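Local structure of extracellular PQQ-dependent sugar dehydrogenase (Coprinopsis cinerea, 6JT6) at residues Ala139-Ala144 with Tyr170-Gly175; Trp74-Thr79 with Leu152-Pro157. The protein probably oxidises pyranose sugars with a pyrroloquinoline quinone cofactor, and carries a haem-binding cytochrome b domain, the part seen here, that probably passes the electrons on. One frame throughout, in Å; residues are numbered along the deposited sequence.

Contact 1 (Ala139-Ala144 with Tyr170-Gly175); sequences AVFGWA and YGFDIG. With HEM (protoporphyrin IX containing Fe), chain C; ACT (acetate ion), chain F.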
ATOM      1  N   ALA A 139      -1.577 -15.359   1.292  1.00 20.44           N
ATOM      2  CA  ALA A 139      -0.569 -14.488   0.765  1.00 20.14           C
ATOM      3  C   ALA A 139       0.398 -14.086   1.897  1.00 19.76           C
ATOM      4  O   ALA A 139       0.014 -14.063   3.073  1.00 19.09           O
ATOM      5  CB  ALA A 139      -1.241 -13.279   0.157  1.00 21.36           C
ATOM      6  N   VAL A 140       1.663 -13.837   1.549  1.00 18.39           N
ATOM      7  CA  VAL A 140       2.621 -13.223   2.479  1.00 17.40           C
ATOM      8  C   VAL A 140       2.982 -11.856   1.911  1.00 16.23           C
ATOM      9  O   VAL A 140       3.491 -11.775   0.802  1.00 14.68           O
ATOM     10  CB  VAL A 140       3.907 -14.052   2.697  1.00 16.95           C
ATOM     11  CG1 VAL A 140       4.823 -13.385   3.763  1.00 17.07           C
ATOM     12  CG2 VAL A 140       3.572 -15.473   3.174  1.00 19.14           C
ATOM     13  N   PHE A 141       2.706 -10.803   2.685  1.00 14.99           N
ATOM     14  CA  PHE A 141       3.067  -9.435   2.293  1.00 15.74           C
ATOM     15  C   PHE A 141       4.202  -8.953   3.165  1.00 14.79           C
ATOM     16  O   PHE A 141       4.314  -9.326   4.352  1.00 14.69           O
ATOM     17  CB  PHE A 141       1.871  -8.455   2.438  1.00 15.97           C
ATOM     18  CG  PHE A 141       0.909  -8.440   1.256  1.00 17.69           C
ATOM     19  CD1 PHE A 141       1.019  -9.345   0.197  1.00 17.60           C
ATOM     20  CD2 PHE A 141      -0.157  -7.531   1.239  1.00 18.22           C
ATOM     21  CE1 PHE A 141       0.108  -9.331  -0.877  1.00 19.06           C
ATOM     22  CE2 PHE A 141      -1.069  -7.500   0.177  1.00 19.62           C
ATOM     23  CZ  PHE A 141      -0.935  -8.413  -0.893  1.00 20.04           C
ATOM     24  N   GLY A 142       5.012  -8.078   2.588  1.00 14.21           N
ATOM     25  CA  GLY A 142       6.029  -7.377   3.348  1.00 13.19           C
ATOM     26  C   GLY A 142       5.520  -5.996   3.722  1.00 12.49           C
ATOM     27  O   GLY A 142       4.560  -5.459   3.102  1.00 12.19           O
ATOM     28  N   TRP A 143       6.091  -5.452   4.797  1.00 11.46           N
ATOM     29  CA  TRP A 143       5.835  -4.049   5.176  1.00 11.81           C
ATOM     30  C   TRP A 143       7.198  -3.407   5.428  1.00 11.43           C
ATOM     31  O   TRP A 143       8.132  -4.090   5.870  1.00 11.58           O
ATOM     32  CB  TRP A 143       4.903  -3.949   6.422  1.00 11.83           C
ATOM     33  CG  TRP A 143       5.375  -4.644   7.644  1.00 12.31           C
ATOM     34  CD1 TRP A 143       5.107  -5.956   8.035  1.00 12.98           C
ATOM     35  CD2 TRP A 143       6.238  -4.101   8.649  1.00 12.92           C
ATOM     36  NE1 TRP A 143       5.728  -6.226   9.226  1.00 12.65           N
ATOM     37  CE2 TRP A 143       6.433  -5.120   9.631  1.00 12.91           C
ATOM     38  CE3 TRP A 143       6.838  -2.837   8.843  1.00 12.65           C
ATOM     39  CZ2 TRP A 143       7.212  -4.912  10.796  1.00 12.84           C
ATOM     40  CZ3 TRP A 143       7.631  -2.635  10.001  1.00 12.62           C
ATOM     41  CH2 TRP A 143       7.824  -3.691  10.946  1.00 12.92           C
ATOM     42  N   ALA A 144       7.318  -2.114   5.152  1.00 11.06           N
ATOM     43  CA  ALA A 144       8.577  -1.399   5.359  1.00 11.43           C
ATOM     44  C   ALA A 144       8.267   0.050   5.719  1.00 11.38           C
ATOM     45  O   ALA A 144       7.246   0.612   5.268  1.00 11.40           O
ATOM     46  CB  ALA A 144       9.497  -1.488   4.119  1.00 11.18           C
ATOM     47  N   TYR A 170       4.249 -10.669   6.894  1.00 17.62           N
ATOM     48  CA  TYR A 170       3.170 -11.384   7.589  1.00 17.72           C
ATOM     49  C   TYR A 170       2.350 -12.128   6.557  1.00 18.09           C
ATOM     50  O   TYR A 170       2.292 -11.706   5.398  1.00 18.45           O
ATOM     51  CB  TYR A 170       2.289 -10.408   8.406  1.00 16.51           C
ATOM     52  CG  TYR A 170       1.684  -9.296   7.564  1.00 16.62           C
ATOM     53  CD1 TYR A 170       0.451  -9.459   6.929  1.00 17.00           C
ATOM     54  CD2 TYR A 170       2.363  -8.089   7.385  1.00 17.28           C
ATOM     55  CE1 TYR A 170      -0.088  -8.450   6.146  1.00 17.19           C
ATOM     56  CE2 TYR A 170       1.836  -7.072   6.600  1.00 17.47           C
ATOM     57  CZ  TYR A 170       0.605  -7.253   5.994  1.00 18.20           C
ATOM     58  OH  TYR A 170       0.083  -6.216   5.229  1.00 19.25           O
ATOM     59  N   GLY A 171       1.738 -13.233   6.991  1.00 18.19           N
ATOM     60  CA  GLY A 171       0.787 -13.983   6.189  1.00 19.86           C
ATOM     61  C   GLY A 171      -0.628 -13.445   6.363  1.00 20.93           C
ATOM     62  O   GLY A 171      -0.982 -12.875   7.402  1.00 19.96           O
ATOM     63  N   PHE A 172      -1.433 -13.574   5.321  1.00 21.90           N
ATOM     64  CA  PHE A 172      -2.867 -13.332   5.492  1.00 24.94           C
ATOM     65  C   PHE A 172      -3.724 -14.071   4.476  1.00 24.08           C
ATOM     66  O   PHE A 172      -3.253 -14.465   3.397  1.00 23.31           O
ATOM     67  CB  PHE A 172      -3.207 -11.834   5.508  1.00 25.95           C
ATOM     68  CG  PHE A 172      -3.118 -11.179   4.174  1.00 26.25           C
ATOM     69  CD1 PHE A 172      -4.275 -10.861   3.475  1.00 28.47           C
ATOM     70  CD2 PHE A 172      -1.884 -10.896   3.605  1.00 28.54           C
ATOM     71  CE1 PHE A 172      -4.208 -10.260   2.227  1.00 30.92           C
ATOM     72  CE2 PHE A 172      -1.802 -10.280   2.361  1.00 29.81           C
ATOM     73  CZ  PHE A 172      -2.967  -9.958   1.673  1.00 30.48           C
ATOM     74  N   ASP A 173      -4.996 -14.178   4.837  1.00 22.99           N
ATOM     75  CA  ASP A 173      -6.013 -14.818   4.035  1.00 22.16           C
ATOM     76  C   ASP A 173      -6.513 -13.808   3.008  1.00 20.19           C
ATOM     77  O   ASP A 173      -7.222 -12.852   3.350  1.00 19.68           O
ATOM     78  CB  ASP A 173      -7.153 -15.242   4.970  1.00 22.06           C
ATOM     79  CG  ASP A 173      -8.206 -16.050   4.282  1.00 23.15           C
ATOM     80  OD1 ASP A 173      -8.323 -16.025   3.036  1.00 22.37           O
ATOM     81  OD2 ASP A 173      -8.940 -16.721   5.016  1.00 25.67           O
ATOM     82  N   ILE A 174      -6.169 -14.043   1.747  1.00 20.65           N
ATOM     83  CA  ILE A 174      -6.499 -13.108   0.640  1.00 21.06           C
ATOM     84  C   ILE A 174      -8.010 -13.048   0.384  1.00 21.45           C
ATOM     85  O   ILE A 174      -8.568 -11.966   0.193  1.00 19.23           O
ATOM     86  CB  ILE A 174      -5.687 -13.438  -0.658  1.00 23.04           C
ATOM     87  CG1 ILE A 174      -5.761 -12.315  -1.696  1.00 24.29           C
ATOM     88  CG2 ILE A 174      -6.149 -14.741  -1.288  1.00 23.18           C
ATOM     89  CD1 ILE A 174      -5.070 -11.042  -1.231  1.00 24.12           C
ATOM     90  N   GLY A 175      -8.663 -14.219   0.385  1.00 21.06           N
ATOM     91  CA  GLY A 175     -10.108 -14.307   0.228  1.00 22.62           C
ATOM     92  C   GLY A 175     -10.885 -13.497   1.244  1.00 22.88           C
ATOM     93  O   GLY A 175     -11.939 -12.961   0.937  1.00 25.22           O
TER
HETATM   94  CHA HEM C 302      14.233  -6.265   4.301  1.00 17.04           C
HETATM   95  CHB HEM C 302      17.752  -3.417   2.515  1.00 17.84           C
HETATM   96  CHC HEM C 302      14.431  -0.428   0.646  1.00 15.83           C
HETATM   97  CHD HEM C 302      10.982  -3.764   1.693  1.00 14.63           C
HETATM   98  C1A HEM C 302      15.473  -5.720   4.021  1.00 19.12           C
HETATM   99  C2A HEM C 302      16.700  -6.202   4.545  1.00 21.18           C
HETATM  100  C3A HEM C 302      17.683  -5.382   4.044  1.00 20.85           C
HETATM  101  C4A HEM C 302      17.075  -4.403   3.211  1.00 18.82           C
HETATM  102  CMA HEM C 302      19.176  -5.487   4.317  1.00 22.83           C
HETATM  103  CAA HEM C 302      16.892  -7.392   5.475  1.00 23.80           C
HETATM  104  CBA HEM C 302      16.267  -7.195   6.868  1.00 32.56           C
HETATM  105  CGA HEM C 302      16.673  -5.929   7.575  1.00 39.27           C
HETATM  106  O1A HEM C 302      15.853  -4.998   7.793  1.00 42.05           O
HETATM  107  O2A HEM C 302      17.855  -5.801   7.962  1.00 47.98           O
HETATM  108  C1B HEM C 302      17.157  -2.339   1.866  1.00 18.14           C
HETATM  109  C2B HEM C 302      17.905  -1.238   1.325  1.00 18.66           C
HETATM  110  C3B HEM C 302      16.962  -0.359   0.830  1.00 18.41           C
HETATM  111  C4B HEM C 302      15.638  -0.979   1.076  1.00 16.65           C
HETATM  112  CMB HEM C 302      19.439  -1.085   1.351  1.00 19.63           C
HETATM  113  CAB HEM C 302      17.116   0.951   0.139  1.00 18.61           C
HETATM  114  CBB HEM C 302      18.060   1.837   0.439  1.00 20.24           C
HETATM  115  C1C HEM C 302      13.188  -1.118   0.687  1.00 14.81           C
HETATM  116  C2C HEM C 302      11.971  -0.624   0.165  1.00 13.86           C
HETATM  117  C3C HEM C 302      10.975  -1.568   0.451  1.00 14.08           C
HETATM  118  C4C HEM C 302      11.599  -2.643   1.189  1.00 14.27           C
HETATM  119  CMC HEM C 302      11.851   0.680  -0.604  1.00 13.34           C
HETATM  120  CAC HEM C 302       9.543  -1.488   0.047  1.00 14.44           C
HETATM  121  CBC HEM C 302       8.881  -0.311   0.012  1.00 13.16           C
HETATM  122  C1D HEM C 302      11.622  -4.661   2.562  1.00 15.32           C
HETATM  123  C2D HEM C 302      10.900  -5.784   3.198  1.00 16.22           C
HETATM  124  C3D HEM C 302      11.794  -6.491   3.901  1.00 16.03           C
HETATM  125  C4D HEM C 302      13.078  -5.792   3.682  1.00 16.28           C
HETATM  126  CMD HEM C 302       9.433  -6.114   3.111  1.00 16.88           C
HETATM  127  CAD HEM C 302      11.517  -7.707   4.782  1.00 15.84           C
HETATM  128  CBD HEM C 302      11.427  -9.030   4.044  1.00 15.29           C
HETATM  129  CGD HEM C 302      12.811  -9.443   3.623  1.00 17.03           C
HETATM  130  O1D HEM C 302      13.137  -9.585   2.413  1.00 16.10           O
HETATM  131  O2D HEM C 302      13.660  -9.609   4.509  1.00 18.20           O
HETATM  132  NA  HEM C 302      15.719  -4.596   3.227  1.00 18.20           N
HETATM  133  NB  HEM C 302      15.842  -2.145   1.699  1.00 16.95           N
HETATM  134  NC  HEM C 302      12.932  -2.306   1.332  1.00 15.05           N
HETATM  135  ND  HEM C 302      12.950  -4.724   2.853  1.00 16.11           N
HETATM  136 FE   HEM C 302      14.344  -3.498   2.293  1.00 15.77          FE
HETATM  137  C   ACT F 305       1.930 -13.217  -2.012  1.00 32.89           C
HETATM  138  O   ACT F 305       2.634 -14.163  -1.450  1.00 28.41           O
HETATM  139  OXT ACT F 305       1.888 -12.790  -3.192  1.00 25.79           O
HETATM  140  CH3 ACT F 305       0.990 -12.406  -1.236  1.00 35.05           C
HETATM  141  O   HOH W   1       1.998  -4.664   3.726  1.00 12.40           O

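Contact 2 (Trp74-Thr79 with Leu152-Pro157); sequences WVDGST and LTPSDP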
ATOM      1  N   TRP A  74       4.538   8.288   0.405  1.00 11.26           N
ATOM      2  CA  TRP A  74       4.916   9.314   1.340  1.00 12.42           C
ATOM      3  C   TRP A  74       4.091  10.582   1.096  1.00 13.10           C
ATOM      4  O   TRP A  74       3.306  10.655   0.122  1.00 12.00           O
ATOM      5  CB  TRP A  74       6.425   9.571   1.307  1.00 13.05           C
ATOM      6  CG  TRP A  74       6.926  10.214   0.039  1.00 13.67           C
ATOM      7  CD1 TRP A  74       7.115  11.555  -0.194  1.00 13.91           C
ATOM      8  CD2 TRP A  74       7.342   9.530  -1.148  1.00 14.78           C
ATOM      9  NE1 TRP A  74       7.631  11.748  -1.470  1.00 15.15           N
ATOM     10  CE2 TRP A  74       7.791  10.520  -2.071  1.00 15.20           C
ATOM     11  CE3 TRP A  74       7.416   8.179  -1.503  1.00 14.56           C
ATOM     12  CZ2 TRP A  74       8.274  10.200  -3.354  1.00 15.57           C
ATOM     13  CZ3 TRP A  74       7.905   7.852  -2.788  1.00 16.70           C
ATOM     14  CH2 TRP A  74       8.318   8.872  -3.702  1.00 15.51           C
ATOM     15  N   VAL A  75       4.240  11.557   1.991  1.00 14.55           N
ATOM     16  CA  VAL A  75       3.595  12.862   1.798  1.00 16.00           C
ATOM     17  C   VAL A  75       4.685  13.938   1.732  1.00 17.75           C
ATOM     18  O   VAL A  75       5.481  14.080   2.658  1.00 19.36           O
ATOM     19  CB  VAL A  75       2.520  13.181   2.874  1.00 16.93           C
ATOM     20  CG1 VAL A  75       1.918  14.547   2.615  1.00 17.72           C
ATOM     21  CG2 VAL A  75       1.383  12.170   2.801  1.00 16.54           C
ATOM     22  N   ASP A  76       4.724  14.645   0.607  1.00 18.30           N
ATOM     23  CA  ASP A  76       5.649  15.745   0.374  1.00 20.12           C
ATOM     24  C   ASP A  76       4.926  17.046   0.750  1.00 20.64           C
ATOM     25  O   ASP A  76       4.215  17.609  -0.077  1.00 19.05           O
ATOM     26  CB  ASP A  76       6.059  15.759  -1.110  1.00 20.54           C
ATOM     27  CG  ASP A  76       6.925  16.968  -1.480  1.00 23.84           C
ATOM     28  OD1 ASP A  76       7.696  17.444  -0.617  1.00 25.35           O
ATOM     29  OD2 ASP A  76       6.830  17.419  -2.646  1.00 25.72           O
ATOM     30  N   GLY A  77       5.067  17.477   2.009  1.00 21.26           N
ATOM     31  CA  GLY A  77       4.361  18.662   2.508  1.00 22.37           C
ATOM     32  C   GLY A  77       2.925  18.294   2.803  1.00 24.51           C
ATOM     33  O   GLY A  77       2.645  17.698   3.843  1.00 26.64           O
ATOM     34  N   SER A  78       2.016  18.640   1.895  1.00 23.92           N
ATOM     35  CA  SER A  78       0.662  18.092   1.955  1.00 25.26           C
ATOM     36  C   SER A  78       0.306  17.122   0.796  1.00 22.69           C
ATOM     37  O   SER A  78      -0.817  16.628   0.732  1.00 21.67           O
ATOM     38  CB  SER A  78      -0.364  19.236   2.058  1.00 29.40           C
ATOM     39  OG  SER A  78      -0.401  19.952   0.833  1.00 35.40           O
ATOM     40  N   THR A  79       1.259  16.849  -0.100  1.00 20.53           N
ATOM     41  CA  THR A  79       0.972  16.153  -1.375  1.00 19.90           C
ATOM     42  C   THR A  79       1.405  14.668  -1.290  1.00 18.24           C
ATOM     43  O   THR A  79       2.599  14.384  -1.169  1.00 16.62           O
ATOM     44  CB  THR A  79       1.646  16.864  -2.580  1.00 21.84           C
ATOM     45  OG1 THR A  79       1.242  18.246  -2.632  1.00 23.69           O
ATOM     46  CG2 THR A  79       1.305  16.159  -3.935  1.00 21.80           C
ATOM     47  N   LEU A 152      14.710  11.437  -0.765  1.00 18.16           N
ATOM     48  CA  LEU A 152      15.720  12.520  -0.836  1.00 19.09           C
ATOM     49  C   LEU A 152      15.203  13.724  -1.575  1.00 18.68           C
ATOM     50  O   LEU A 152      15.515  14.852  -1.200  1.00 18.84           O
ATOM     51  CB  LEU A 152      16.987  12.018  -1.551  1.00 21.26           C
ATOM     52  CG  LEU A 152      17.993  11.059  -0.884  1.00 23.06           C
ATOM     53  CD1 LEU A 152      18.921  11.823   0.027  1.00 24.62           C
ATOM     54  CD2 LEU A 152      17.392   9.849  -0.154  1.00 24.15           C
ATOM     55  N   THR A 153      14.425  13.477  -2.629  1.00 16.99           N
ATOM     56  CA  THR A 153      13.787  14.544  -3.400  1.00 18.27           C
ATOM     57  C   THR A 153      12.269  14.265  -3.404  1.00 17.23           C
ATOM     58  O   THR A 153      11.736  13.696  -4.332  1.00 16.68           O
ATOM     59  CB  THR A 153      14.381  14.678  -4.820  1.00 18.97           C
ATOM     60  OG1 THR A 153      14.233  13.439  -5.519  1.00 22.52           O
ATOM     61  CG2 THR A 153      15.893  15.001  -4.745  1.00 20.30           C
ATOM     62  N   PRO A 154      11.578  14.674  -2.326  1.00 17.68           N
ATOM     63  CA  PRO A 154      10.212  14.186  -2.085  1.00 16.98           C
ATOM     64  C   PRO A 154       9.164  14.668  -3.104  1.00 16.88           C
ATOM     65  O   PRO A 154       8.081  14.104  -3.167  1.00 15.67           O
ATOM     66  CB  PRO A 154       9.898  14.661  -0.665  1.00 18.10           C
ATOM     67  CG  PRO A 154      10.925  15.672  -0.313  1.00 18.60           C
ATOM     68  CD  PRO A 154      12.106  15.493  -1.213  1.00 17.67           C
ATOM     69  N   SER A 155       9.496  15.674  -3.920  1.00 17.74           N
ATOM     70  CA  SER A 155       8.617  16.099  -5.030  1.00 18.62           C
ATOM     71  C   SER A 155       8.546  15.090  -6.185  1.00 19.09           C
ATOM     72  O   SER A 155       7.591  15.109  -6.958  1.00 20.93           O
ATOM     73  CB  SER A 155       9.095  17.441  -5.588  1.00 18.92           C
ATOM     74  OG  SER A 155      10.170  17.175  -6.477  1.00 19.99           O
ATOM     75  N   ASP A 156       9.541  14.212  -6.302  1.00 20.20           N
ATOM     76  CA  ASP A 156       9.662  13.278  -7.440  1.00 21.09           C
ATOM     77  C   ASP A 156       9.232  11.860  -6.978  1.00 18.98           C
ATOM     78  O   ASP A 156       9.828  11.308  -6.060  1.00 17.69           O
ATOM     79  CB  ASP A 156      11.118  13.292  -7.966  1.00 23.66           C
ATOM     80  CG  ASP A 156      11.356  12.394  -9.206  1.00 27.85           C
ATOM     81  OD1 ASP A 156      10.503  11.581  -9.636  1.00 28.73           O
ATOM     82  OD2 ASP A 156      12.465  12.502  -9.766  1.00 32.38           O
ATOM     83  N   PRO A 157       8.231  11.257  -7.657  1.00 19.10           N
ATOM     84  CA  PRO A 157       7.816   9.895  -7.311  1.00 18.48           C
ATOM     85  C   PRO A 157       8.939   8.898  -7.557  1.00 17.82           C
ATOM     86  O   PRO A 157       8.915   7.811  -6.985  1.00 17.72           O
ATOM     87  CB  PRO A 157       6.664   9.603  -8.268  1.00 18.74           C
ATOM     88  CG  PRO A 157       6.195  10.915  -8.720  1.00 21.06           C
ATOM     89  CD  PRO A 157       7.314  11.889  -8.631  1.00 19.26           C
TER

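Contact 1 (Ala139-Ala144 with Tyr170-Gly175)
The rim of the Phe172 ring presses into the face of Phe141, with CE2 of Phe172 3.4 Å from CD2 of Phe141 and lying over the centre of that ring. The two planes stand at 68°, an edge-to-face (T-shaped) pair of next-door strands. Phe172 reaches its neighbour because chi1 (73°) sets CG between its own backbone N and carbonyl carbon. Beside it, the small Ala139 lets the ring lie close, its CB 3.8 Å from CE2 of Phe172. Tyr170 is the next bump along: its ring lies over the backbone of Phe141, whose O sits above the face near the rim, while CD1 of Trp143 meets Tyr170 CD2 rim to rim at 3.5 Å. Phe19, stacked on Tyr170, continues this aromatic layer toward the facing sheet of the β-sandwich. The rings stand on a twisted antiparallel ladder: Ala139 and Phe172 exchange two bonds, the shorter from Phe172 N to Ala139 O (2.7 Å), and Phe141 and Tyr170 exchange two more. A water links Tyr170 OH to Gly142 O. The N-H and C=O groups of these four residues thus satisfy one another across the pair, leaving a mainly aromatic face, its one hydroxyl met by water, beside the haem-lining residues Gly142 to Ala144.

Contact 2 (Trp74-Thr79 with Leu152-Pro157)
Pro154 O is gripped by two donors, NE1 of Trp74 at 2.9 Å and the NE of Arg81 on the adjoining strand. The indole N-H points almost straight at the oxygen (163°), lies in the carbonyl plane on a lone pair, and keeps its acceptor close to the plane of its own ring. Further round the same edge, CZ2 of Trp74 comes to 3.3 Å from Asp156 O and CH2 to 3.5 Å from Pro157 O, so three carbonyls of the loop line the rim of one indole. Two turns shape these partners: Asp76 to Thr79 forms a type II' β turn, closing the hairpin of strands 70-76 and 79-86, and Thr153 to Asp156 forms a type I turn in the long connection between strands 138-146 and 166-173. The side chain of Asp76 comes across Pro154 at about a right angle to it, its CG anti to the backbone N (chi1 174°). That extension carries OD1 to 3.5 Å from Pro154 CB and OD2 to 3.3 Å from Ser155 CA. The stronger partner of OD2 is Arg81, whose NH2 makes a salt bridge with it while its NE holds Pro154 O; Arg85 NH2 bonds to Pro157 O.

How the contacts relate
Both contacts reach the same six-stranded antiparallel sheet, yet they show how location sets chemistry. Contact 1 joins two neighbouring strands, 138-146 and 166-173, and is largely buried: a backbone ladder carries the polarity and aromatic rings do the packing. Contact 2 lies at the surface, on the other side of the chain's centre, where a hairpin end meets an irregular loop through a side-chain donor, loop carbonyls and arginines. With 74-79 earlier in the chain and 152-157 between the two strands of contact 1, the segments alternate. The contacts lie about 27 Å apart between centres and about 9 Å between nearest atoms; contact 1 supplies haem-pocket residues, whereas the Trp74 side chain remains about 8 Å from the haem group.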